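Local coordinates for major capsid protein P2 (Pseudoalteromonas phage pm2, PDB 2VVF) that forms the capsid shell of this lipid-containing bacteriophage as a homotrimer of double jelly-roll subunits, at residues L34-G38 with V39-Q43; T96-V99 with Q100-F104; L197-K200 with A201-D204; D204-L207 with E208-K212. All coordinates share one frame; numbering follows the deposited sequence.

Contact 1 (L34-G38 with V39-Q43); sequences LRYSG and VTPSQ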
loop_
_atom_site.group_PDB
_atom_site.type_symbol
_atom_site.label_atom_id
_atom_site.label_comp_id
_atom_site.label_asym_id
_atom_site.label_seq_id
_atom_site.Cartn_x
_atom_site.Cartn_y
_atom_site.Cartn_z
ATOM N N LEU A 34 19.136 6.535 13.198
ATOM C CA LEU A 34 20.412 7.188 13.454
ATOM C C LEU A 34 20.452 8.603 12.889
ATOM O O LEU A 34 20.411 8.799 11.676
ATOM C CB LEU A 34 21.568 6.358 12.887
ATOM C CG LEU A 34 22.966 6.973 13.009
ATOM C CD1 LEU A 34 23.401 7.042 14.465
ATOM C CD2 LEU A 34 23.973 6.191 12.178
ATOM N N ARG A 35 20.538 9.583 13.780
ATOM C CA ARG A 35 20.605 10.982 13.381
ATOM C C ARG A 35 22.067 11.390 13.237
ATOM O O ARG A 35 22.893 11.072 14.088
ATOM C CB ARG A 35 19.906 11.865 14.420
ATOM C CG ARG A 35 19.802 13.330 14.027
ATOM C CD ARG A 35 18.949 14.108 15.015
ATOM N NE ARG A 35 17.519 13.910 14.788
ATOM C CZ ARG A 35 16.860 14.366 13.727
ATOM N NH1 ARG A 35 17.501 15.046 12.788
ATOM N NH2 ARG A 35 15.561 14.142 13.605
ATOM N N TYR A 36 22.386 12.076 12.145
ATOM C CA TYR A 36 23.757 12.497 11.886
ATOM C C TYR A 36 23.836 13.944 11.420
ATOM O O TYR A 36 22.918 14.459 10.781
ATOM C CB TYR A 36 24.402 11.588 10.837
ATOM C CG TYR A 36 23.719 11.644 9.487
ATOM C CD1 TYR A 36 22.710 10.744 9.157
ATOM C CD2 TYR A 36 24.065 12.612 8.551
ATOM C CE1 TYR A 36 22.073 10.801 7.928
ATOM C CE2 TYR A 36 23.430 12.677 7.321
ATOM C CZ TYR A 36 22.437 11.770 7.013
ATOM O OH TYR A 36 21.809 11.833 5.790
ATOM N N SER A 37 24.953 14.588 11.735
ATOM C CA SER A 37 25.197 15.969 11.342
ATOM C C SER A 37 26.687 16.260 11.485
ATOM O O SER A 37 27.365 15.660 12.320
ATOM C CB SER A 37 24.371 16.933 12.199
ATOM O OG SER A 37 25.043 17.258 13.404
ATOM N N GLY A 38 27.200 17.157 10.650
ATOM C CA GLY A 38 28.618 17.493 10.676
ATOM C C GLY A 38 29.421 16.380 10.007
ATOM O O GLY A 38 30.643 16.305 10.143
ATOM N N VAL A 39 28.718 15.515 9.285
ATOM C CA VAL A 39 29.343 14.401 8.581
ATOM C C VAL A 39 28.387 13.862 7.522
ATOM O O VAL A 39 27.171 13.904 7.699
ATOM C CB VAL A 39 29.767 13.282 9.560
ATOM C CG1 VAL A 39 28.544 12.632 10.197
ATOM C CG2 VAL A 39 30.613 12.245 8.846
ATOM N N THR A 40 28.942 13.361 6.424
ATOM C CA THR A 40 28.133 12.797 5.351
ATOM C C THR A 40 27.991 11.291 5.545
ATOM O O THR A 40 28.823 10.660 6.198
ATOM C CB THR A 40 28.709 13.134 3.960
ATOM O OG1 THR A 40 29.767 12.223 3.638
ATOM C CG2 THR A 40 29.240 14.558 3.931
ATOM N N PRO A 41 26.929 10.719 4.986
ATOM C CA PRO A 41 26.695 9.284 5.103
ATOM C C PRO A 41 27.874 8.505 4.531
ATOM O O PRO A 41 28.212 7.423 5.013
ATOM C CB PRO A 41 25.446 9.067 4.246
ATOM C CG PRO A 41 24.729 10.364 4.307
ATOM C CD PRO A 41 25.803 11.414 4.340
ATOM N N SER A 42 28.503 9.072 3.507
ATOM C CA SER A 42 29.652 8.443 2.867
ATOM C C SER A 42 30.896 8.559 3.744
ATOM O O SER A 42 31.888 7.862 3.527
ATOM C CB SER A 42 29.909 9.067 1.492
ATOM O OG SER A 42 28.726 9.646 0.968
ATOM N N GLN A 43 30.832 9.437 4.740
ATOM C CA GLN A 43 31.948 9.633 5.659
ATOM C C GLN A 43 31.855 8.684 6.853
ATOM O O GLN A 43 32.753 8.640 7.694
ATOM C CB GLN A 43 32.033 11.091 6.117
ATOM C CG GLN A 43 33.026 11.925 5.317
ATOM C CD GLN A 43 32.773 13.415 5.431
ATOM O OE1 GLN A 43 31.878 13.854 6.156
ATOM N NE2 GLN A 43 33.564 14.206 4.714
#

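Contact 2 (T96-V99 with Q100-F104); sequences TDLV and QQRMF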
loop_
_atom_site.group_PDB
_atom_site.type_symbol
_atom_site.label_atom_id
_atom_site.label_comp_id
_atom_site.label_asym_id
_atom_site.label_seq_id
_atom_site.Cartn_x
_atom_site.Cartn_y
_atom_site.Cartn_z
ATOM N N THR A 96 -0.104 -13.646 8.360
ATOM C CA THR A 96 -0.432 -12.252 8.088
ATOM C C THR A 96 0.800 -11.480 7.635
ATOM O O THR A 96 1.931 -11.879 7.915
ATOM C CB THR A 96 -1.102 -11.581 9.301
ATOM O OG1 THR A 96 -0.212 -11.619 10.423
ATOM C CG2 THR A 96 -2.392 -12.298 9.655
ATOM N N ASP A 97 0.575 -10.374 6.935
ATOM C CA ASP A 97 1.669 -9.538 6.459
ATOM C C ASP A 97 2.500 -9.054 7.644
ATOM O O ASP A 97 3.731 -9.037 7.589
ATOM C CB ASP A 97 1.127 -8.336 5.680
ATOM C CG ASP A 97 0.498 -8.731 4.356
ATOM O OD1 ASP A 97 0.450 -9.942 4.051
ATOM O OD2 ASP A 97 0.050 -7.827 3.619
ATOM N N LEU A 98 1.817 -8.671 8.717
ATOM C CA LEU A 98 2.479 -8.179 9.921
ATOM C C LEU A 98 3.463 -9.198 10.489
ATOM O O LEU A 98 4.564 -8.846 10.911
ATOM C CB LEU A 98 1.442 -7.798 10.983
ATOM C CG LEU A 98 0.870 -6.380 10.918
ATOM C CD1 LEU A 98 -0.151 -6.159 12.023
ATOM C CD2 LEU A 98 1.981 -5.343 10.993
ATOM N N VAL A 99 3.058 -10.464 10.503
ATOM C CA VAL A 99 3.911 -11.530 11.018
ATOM C C VAL A 99 5.141 -11.713 10.135
ATOM O O VAL A 99 6.250 -11.919 10.630
ATOM C CB VAL A 99 3.131 -12.854 11.177
ATOM C CG1 VAL A 99 4.088 -14.021 11.367
ATOM C CG2 VAL A 99 2.156 -12.764 12.338
ATOM N N GLN A 100 4.937 -11.635 8.824
ATOM C CA GLN A 100 6.021 -11.796 7.861
ATOM C C GLN A 100 7.020 -10.643 7.910
ATOM O O GLN A 100 8.205 -10.826 7.627
ATOM C CB GLN A 100 5.458 -11.948 6.446
ATOM C CG GLN A 100 6.386 -12.665 5.479
ATOM C CD GLN A 100 7.012 -13.906 6.084
ATOM O OE1 GLN A 100 8.006 -13.827 6.806
ATOM N NE2 GLN A 100 6.432 -15.064 5.790
ATOM N N GLN A 101 6.537 -9.455 8.266
ATOM C CA GLN A 101 7.396 -8.277 8.357
ATOM C C GLN A 101 8.168 -8.252 9.671
ATOM O O GLN A 101 9.378 -8.021 9.687
ATOM C CB GLN A 101 6.571 -6.996 8.223
ATOM C CG GLN A 101 5.699 -6.938 6.986
ATOM C CD GLN A 101 4.570 -5.934 7.118
ATOM O OE1 GLN A 101 4.469 -5.222 8.116
ATOM N NE2 GLN A 101 3.709 -5.878 6.112
ATOM N N ARG A 102 7.456 -8.478 10.771
ATOM C CA ARG A 102 8.058 -8.464 12.102
ATOM C C ARG A 102 9.029 -9.620 12.316
ATOM O O ARG A 102 9.886 -9.566 13.199
ATOM C CB ARG A 102 6.970 -8.490 13.180
ATOM C CG ARG A 102 5.944 -7.371 13.062
ATOM C CD ARG A 102 4.739 -7.633 13.948
ATOM N NE ARG A 102 4.051 -6.400 14.313
ATOM C CZ ARG A 102 2.865 -6.357 14.910
ATOM N NH1 ARG A 102 2.311 -5.189 15.205
ATOM N NH2 ARG A 102 2.234 -7.484 15.210
ATOM N N MET A 103 8.893 -10.666 11.510
ATOM C CA MET A 103 9.755 -11.836 11.626
ATOM C C MET A 103 11.226 -11.517 11.370
ATOM O O MET A 103 12.102 -12.337 11.641
ATOM C CB MET A 103 9.272 -12.948 10.690
ATOM C CG MET A 103 10.358 -13.564 9.827
ATOM S SD MET A 103 9.719 -14.907 8.796
ATOM C CE MET A 103 10.636 -14.638 7.282
ATOM N N PHE A 104 11.494 -10.318 10.862
ATOM C CA PHE A 104 12.863 -9.902 10.570
ATOM C C PHE A 104 13.448 -9.011 11.658
ATOM O O PHE A 104 14.617 -8.627 11.591
ATOM C CB PHE A 104 12.931 -9.191 9.219
ATOM C CG PHE A 104 12.739 -10.105 8.044
ATOM C CD1 PHE A 104 13.822 -10.728 7.452
ATOM C CD2 PHE A 104 11.475 -10.342 7.535
ATOM C CE1 PHE A 104 13.647 -11.571 6.373
ATOM C CE2 PHE A 104 11.294 -11.182 6.454
ATOM C CZ PHE A 104 12.380 -11.797 5.871
#

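Contact 3 (L197-K200 with A201-D204); sequences LLKK and ADND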
loop_
_atom_site.group_PDB
_atom_site.type_symbol
_atom_site.label_atom_id
_atom_site.label_comp_id
_atom_site.label_asym_id
_atom_site.label_seq_id
_atom_site.Cartn_x
_atom_site.Cartn_y
_atom_site.Cartn_z
ATOM N N LEU A 197 18.643 -13.408 -20.007
ATOM C CA LEU A 197 19.545 -12.284 -20.200
ATOM C C LEU A 197 18.669 -11.050 -20.395
ATOM O O LEU A 197 18.328 -10.689 -21.522
ATOM C CB LEU A 197 20.430 -12.511 -21.429
ATOM C CG LEU A 197 21.587 -11.531 -21.633
ATOM C CD1 LEU A 197 22.478 -11.485 -20.404
ATOM C CD2 LEU A 197 22.391 -11.898 -22.868
ATOM N N LEU A 198 18.261 -10.443 -19.283
ATOM C CA LEU A 198 17.385 -9.276 -19.312
ATOM C C LEU A 198 18.156 -7.972 -19.450
ATOM O O LEU A 198 19.076 -7.701 -18.680
ATOM C CB LEU A 198 16.530 -9.214 -18.042
ATOM C CG LEU A 198 15.407 -10.235 -17.870
ATOM C CD1 LEU A 198 14.392 -9.755 -16.841
ATOM C CD2 LEU A 198 14.734 -10.536 -19.200
ATOM N N LYS A 199 17.750 -7.147 -20.409
ATOM C CA LYS A 199 18.384 -5.852 -20.611
ATOM C C LYS A 199 18.082 -4.967 -19.408
ATOM O O LYS A 199 17.019 -5.080 -18.802
ATOM C CB LYS A 199 17.848 -5.198 -21.883
ATOM C CG LYS A 199 18.908 -4.891 -22.922
ATOM C CD LYS A 199 18.300 -4.822 -24.310
ATOM C CE LYS A 199 17.687 -6.154 -24.705
ATOM N NZ LYS A 199 17.458 -6.255 -26.173
ATOM N N LYS A 200 19.018 -4.088 -19.066
ATOM C CA LYS A 200 18.848 -3.190 -17.929
ATOM C C LYS A 200 17.501 -2.469 -17.941
ATOM O O LYS A 200 16.803 -2.427 -16.929
ATOM C CB LYS A 200 19.988 -2.171 -17.870
ATOM C CG LYS A 200 19.761 -1.048 -16.871
ATOM C CD LYS A 200 21.058 -0.325 -16.552
ATOM C CE LYS A 200 20.865 0.682 -15.429
ATOM N NZ LYS A 200 20.635 0.011 -14.121
ATOM N N ALA A 201 17.139 -1.901 -19.088
ATOM C CA ALA A 201 15.876 -1.181 -19.218
ATOM C C ALA A 201 14.680 -2.072 -18.889
ATOM O O ALA A 201 13.701 -1.619 -18.293
ATOM C CB ALA A 201 15.737 -0.598 -20.614
ATOM N N ASP A 202 14.768 -3.342 -19.275
ATOM C CA ASP A 202 13.693 -4.298 -19.028
ATOM C C ASP A 202 13.653 -4.734 -17.568
ATOM O O ASP A 202 12.578 -4.851 -16.974
ATOM C CB ASP A 202 13.838 -5.515 -19.943
ATOM C CG ASP A 202 13.537 -5.190 -21.393
ATOM O OD1 ASP A 202 12.604 -4.398 -21.641
ATOM O OD2 ASP A 202 14.244 -5.712 -22.280
ATOM N N ASN A 203 14.829 -4.967 -16.994
ATOM C CA ASN A 203 14.932 -5.370 -15.596
ATOM C C ASN A 203 14.454 -4.236 -14.695
ATOM O O ASN A 203 13.715 -4.460 -13.733
ATOM C CB ASN A 203 16.380 -5.730 -15.253
ATOM C CG ASN A 203 16.544 -6.170 -13.812
ATOM O OD1 ASN A 203 16.198 -7.296 -13.454
ATOM N ND2 ASN A 203 17.072 -5.282 -12.977
ATOM N N ASP A 204 14.882 -3.020 -15.016
ATOM C CA ASP A 204 14.515 -1.840 -14.243
ATOM C C ASP A 204 13.019 -1.538 -14.325
ATOM O O ASP A 204 12.444 -0.960 -13.403
ATOM C CB ASP A 204 15.334 -0.630 -14.698
ATOM C CG ASP A 204 16.797 -0.733 -14.298
ATOM O OD1 ASP A 204 17.196 -1.789 -13.757
ATOM O OD2 ASP A 204 17.547 0.242 -14.521
#

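Contact 4 (D204-L207 with E208-K212); sequences DYIL and EQYGK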
loop_
_atom_site.group_PDB
_atom_site.type_symbol
_atom_site.label_atom_id
_atom_site.label_comp_id
_atom_site.label_asym_id
_atom_site.label_seq_id
_atom_site.Cartn_x
_atom_site.Cartn_y
_atom_site.Cartn_z
ATOM N N ASP A 204 14.882 -3.020 -15.016
ATOM C CA ASP A 204 14.515 -1.840 -14.243
ATOM C C ASP A 204 13.019 -1.538 -14.325
ATOM O O ASP A 204 12.444 -0.960 -13.403
ATOM C CB ASP A 204 15.334 -0.630 -14.698
ATOM C CG ASP A 204 16.797 -0.733 -14.298
ATOM O OD1 ASP A 204 17.196 -1.789 -13.757
ATOM O OD2 ASP A 204 17.547 0.242 -14.521
ATOM N N TYR A 205 12.396 -1.935 -15.430
ATOM C CA TYR A 205 10.965 -1.714 -15.612
ATOM C C TYR A 205 10.180 -2.621 -14.672
ATOM O O TYR A 205 9.202 -2.197 -14.056
ATOM C CB TYR A 205 10.556 -1.967 -17.067
ATOM C CG TYR A 205 9.060 -1.970 -17.292
ATOM C CD1 TYR A 205 8.343 -0.782 -17.350
ATOM C CD2 TYR A 205 8.364 -3.162 -17.440
ATOM C CE1 TYR A 205 6.973 -0.781 -17.549
ATOM C CE2 TYR A 205 6.996 -3.172 -17.640
ATOM C CZ TYR A 205 6.306 -1.980 -17.695
ATOM O OH TYR A 205 4.944 -1.986 -17.892
ATOM N N ILE A 206 10.621 -3.869 -14.554
ATOM C CA ILE A 206 9.965 -4.824 -13.669
ATOM C C ILE A 206 10.117 -4.381 -12.216
ATOM O O ILE A 206 9.181 -4.490 -11.423
ATOM C CB ILE A 206 10.492 -6.254 -13.882
ATOM C CG1 ILE A 206 10.261 -6.696 -15.329
ATOM C CG2 ILE A 206 9.809 -7.214 -12.928
ATOM C CD1 ILE A 206 11.052 -7.926 -15.729
ATOM N N LEU A 207 11.296 -3.868 -11.876
ATOM C CA LEU A 207 11.558 -3.393 -10.523
ATOM C C LEU A 207 10.565 -2.291 -10.163
ATOM O O LEU A 207 9.869 -2.376 -9.151
ATOM C CB LEU A 207 12.989 -2.860 -10.407
ATOM C CG LEU A 207 14.127 -3.880 -10.314
ATOM C CD1 LEU A 207 15.471 -3.182 -10.441
ATOM C CD2 LEU A 207 14.051 -4.672 -9.018
ATOM N N GLU A 208 10.509 -1.257 -10.997
ATOM C CA GLU A 208 9.599 -0.138 -10.779
ATOM C C GLU A 208 8.149 -0.610 -10.778
ATOM O O GLU A 208 7.292 -0.026 -10.116
ATOM C CB GLU A 208 9.791 0.920 -11.867
ATOM C CG GLU A 208 11.157 1.581 -11.861
ATOM C CD GLU A 208 11.306 2.613 -12.960
ATOM O OE1 GLU A 208 11.095 2.262 -14.139
ATOM O OE2 GLU A 208 11.624 3.778 -12.642
ATOM N N GLN A 209 7.882 -1.670 -11.535
ATOM C CA GLN A 209 6.542 -2.233 -11.632
ATOM C C GLN A 209 6.056 -2.731 -10.275
ATOM O O GLN A 209 4.853 -2.895 -10.055
ATOM C CB GLN A 209 6.533 -3.382 -12.642
ATOM C CG GLN A 209 5.171 -3.696 -13.225
ATOM C CD GLN A 209 5.173 -4.989 -14.017
ATOM O OE1 GLN A 209 4.980 -6.070 -13.465
ATOM N NE2 GLN A 209 5.420 -4.884 -15.316
ATOM N N TYR A 210 6.997 -2.973 -9.366
ATOM C CA TYR A 210 6.660 -3.468 -8.036
ATOM C C TYR A 210 6.894 -2.452 -6.918
ATOM O O TYR A 210 7.044 -2.821 -5.754
ATOM C CB TYR A 210 7.367 -4.794 -7.750
ATOM C CG TYR A 210 6.824 -5.931 -8.579
ATOM C CD1 TYR A 210 5.756 -6.695 -8.128
ATOM C CD2 TYR A 210 7.326 -6.191 -9.848
ATOM C CE1 TYR A 210 5.231 -7.714 -8.898
ATOM C CE2 TYR A 210 6.807 -7.207 -10.627
ATOM C CZ TYR A 210 5.759 -7.966 -10.146
ATOM O OH TYR A 210 5.240 -8.980 -10.915
ATOM N N GLY A 211 6.891 -1.172 -7.280
ATOM C CA GLY A 211 7.046 -0.090 -6.310
ATOM C C GLY A 211 8.476 0.149 -5.831
ATOM O O GLY A 211 8.691 0.844 -4.837
ATOM N N LYS A 212 9.450 -0.418 -6.538
ATOM C CA LYS A 212 10.852 -0.242 -6.174
ATOM C C LYS A 212 11.482 0.901 -6.960
ATOM O O LYS A 212 11.045 1.226 -8.063
ATOM C CB LYS A 212 11.644 -1.530 -6.411
ATOM C CG LYS A 212 11.014 -2.777 -5.817
ATOM C CD LYS A 212 11.072 -2.762 -4.300
ATOM C CE LYS A 212 10.343 -3.959 -3.716
ATOM N NZ LYS A 212 10.026 -3.774 -2.275
#

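Contact 1 (L34-G38 with V39-Q43)
This is a local turn contact, in which Tyr-36 near the end of a strand packs against Val-39 and Pro-41 of the loop that follows. It lies at the surface of the N-terminal jelly roll, where strand 28-37 gives way to a short 3-10 segment, 41-43. The ring of Tyr-36 reaches over the turn. Its CD2 approaches the carbonyl O of Val-39 obliquely, at 3.5 Å. Further out, the phenol end meets the proline ring, with Tyr-36 OH 3.6 Å from Pro-41 CG and Tyr-36 CZ 3.8 Å from the same carbon. The two side chains cross at about a right angle. Tyr-36 CG sits between its backbone N and carbonyl carbon (chi1 63°), which brings the ring to the loop side of the strand. At the base of the turn, Tyr-36 CB and Val-39 CG1 make a looser apolar contact at 4.3 Å. Gly-38 has a positive phi of 77° where the chain leaves the strand. No hydrogen bond joins the two halves. The loop holds itself instead: Gln-43 OE1 accepts from Thr-40 N at 3.0 Å, and Gln-43 N donates to Thr-40 O. Ile-66 of helix 63-71 touches both Tyr-36 and Pro-41. Leu-129 of strand 128-136 also touches Tyr-36, and Val-39 rests on Ala-124 of a nearby loop.

Contact 2 (T96-V99 with Q100-F104)
The guanidinium group of Arg-102 carries Leu-98 on one face, where Leu-98 CD2 lies 3.9 Å above the plane, nearer its margin than its centre. The two side chains run alongside each other in the same direction. The polar end of Arg-102 leaves the helix: NH1 forms salt bridges with Asp-228 and Glu-226 of a second subunit. At the edge of the Phe-104 ring, in its plane, lies the carbonyl O of Gln-101. The Gln-101 side chain starts beside its backbone N (chi1 -54°) and runs extended past the Asp-97 carbonyl. Its amide nitrogen NE2 comes 3.6 Å from Asp-97 CB. Most of these residues belong to helix 97-102, a short helix of the N-terminal jelly-roll half. Thr-96 is the N-cap: its OG1 accepts a weak bond from Val-99 N at 3.5 Å and is also hydrogen-bonded to Val-93 O of the second subunit. Gln-100 N donates to Thr-96 O at 3.1 Å and Gln-101 N to Asp-97 O at 2.9 Å. Arg-102 N to Leu-98 O is the straightest of these, at 2.9 Å and 167°. Met-103 N to Val-99 O is weak. Within the chain, Gln-101 NE2 bonds to Met-90 O and Asp-97 OD1 to Gly-92 N, while Asp-97 OD2 bridges to Lys-91 of both subunits.

Contact 3 (L197-K200 with A201-D204)
One salt bridge links side chains one turn apart in the first turns of helix 200-209: Lys-200 NZ donates to Asp-204 OD2 at 3.1 Å, on the syn lone pair. The lysine runs extended as far as CE, then bends (chi4 70°), which turns NZ back to the carboxylate. The methylenes follow the same oxygen, with Lys-200 CG and Lys-200 CE each 3.5 Å from Asp-204 OD2. The backbone bonds start the helix, with Lys-199 at the N-cap. Asn-203 N donates to Lys-199 O at 2.8 Å, and Asp-204 N to Lys-200 O at 2.8 Å. Asp-202 N adds a weak bond to Lys-199 O. Apolar contact is slight: Leu-198 CB lies 4.5 Å from Asn-203 CB. Asp-202 OD2 comes 3.7 Å from Lys-199 CB, while the charged ends of these two residues stay apart. The stronger partner of Asp-202 is Arg-35 of a third subunit, which makes a salt bridge with OD1. Asn-203 ND2 bonds to Thr-220 O. The two aspartates therefore do different work: Asp-204 has the charge of Lys-200 beside it, while Asp-202 ties the first turn to a neighbour in the trimer. The carboxylate of Asp-202 would probably be helped by the helix N-terminus.

Contact 4 (D204-L207 with E208-K212)
Gln-209 reaches back one helical turn, and its amide nitrogen comes obliquely to the ring of Tyr-205. Its CB sits 3.1 Å from Ile-206 O and close to Tyr-205 O. CG is anti to the backbone N (chi1 -158°), and the extended chain beyond it sets the amide beside the ring. There Gln-209 NE2 comes 3.3 Å from Tyr-205 CE2. The amide and ring planes stand 88° apart. At the tip, both amide atoms bond to a third subunit: NE2 to Asp-33 OD1 and OE1 to Gln-134 NE2. Tyr-210 turns its ring edge to the preceding turn, with Ile-206 O near the ring plane, and Ile-206 CG2 packs 3.8 Å from Tyr-210 CE2. Helix 200-209 ends here in a Schellman motif. Gly-211 is the C-prime residue, with a phi of 78°. Lys-212 N donates to Leu-207 O at 3.3 Å, and Gly-211 N to Glu-208 O at 3.1 Å. Leu-207 O also accepts from Tyr-210 N at 2.9 Å, and its two donors come from opposite faces of the carbonyl plane. Lys-212 NZ goes on to bond with His-72 ND1. Tyr-205 OH bonds to Ser-82 OG, and Tyr-210 OH to Arg-2 and Gln-134, all of the third subunit. The polar ends of Tyr-205, Gln-209 and Tyr-210 thus serve the trimer interface, while backbone bonds close the helix.

In the fold
Contacts 3 and 4 hold the two ends of one helix, 200-209. They share Asp-204 and touch where Leu-198 CD1 meets Ile-206 CD1 at 4.0 Å. Contact 1 is a surface turn in the N-terminal half, and contact 2 is a separate short helix in that half; the centres of these two lie about 30 Å apart. Contacts 2, 3 and 4 are partly buried. Contact 1 rests on apolar and aromatic packing with no hydrogen bond across it, whereas the helical contacts add backbone bonds. A salt bridge lies inside contact 3; in contact 2 the charges pair outside it, partly with a second subunit. Contacts 2, 3 and 4 touch other subunits directly; in the strand of contact 1, Arg-35 pairs with Asp-202 of another copy.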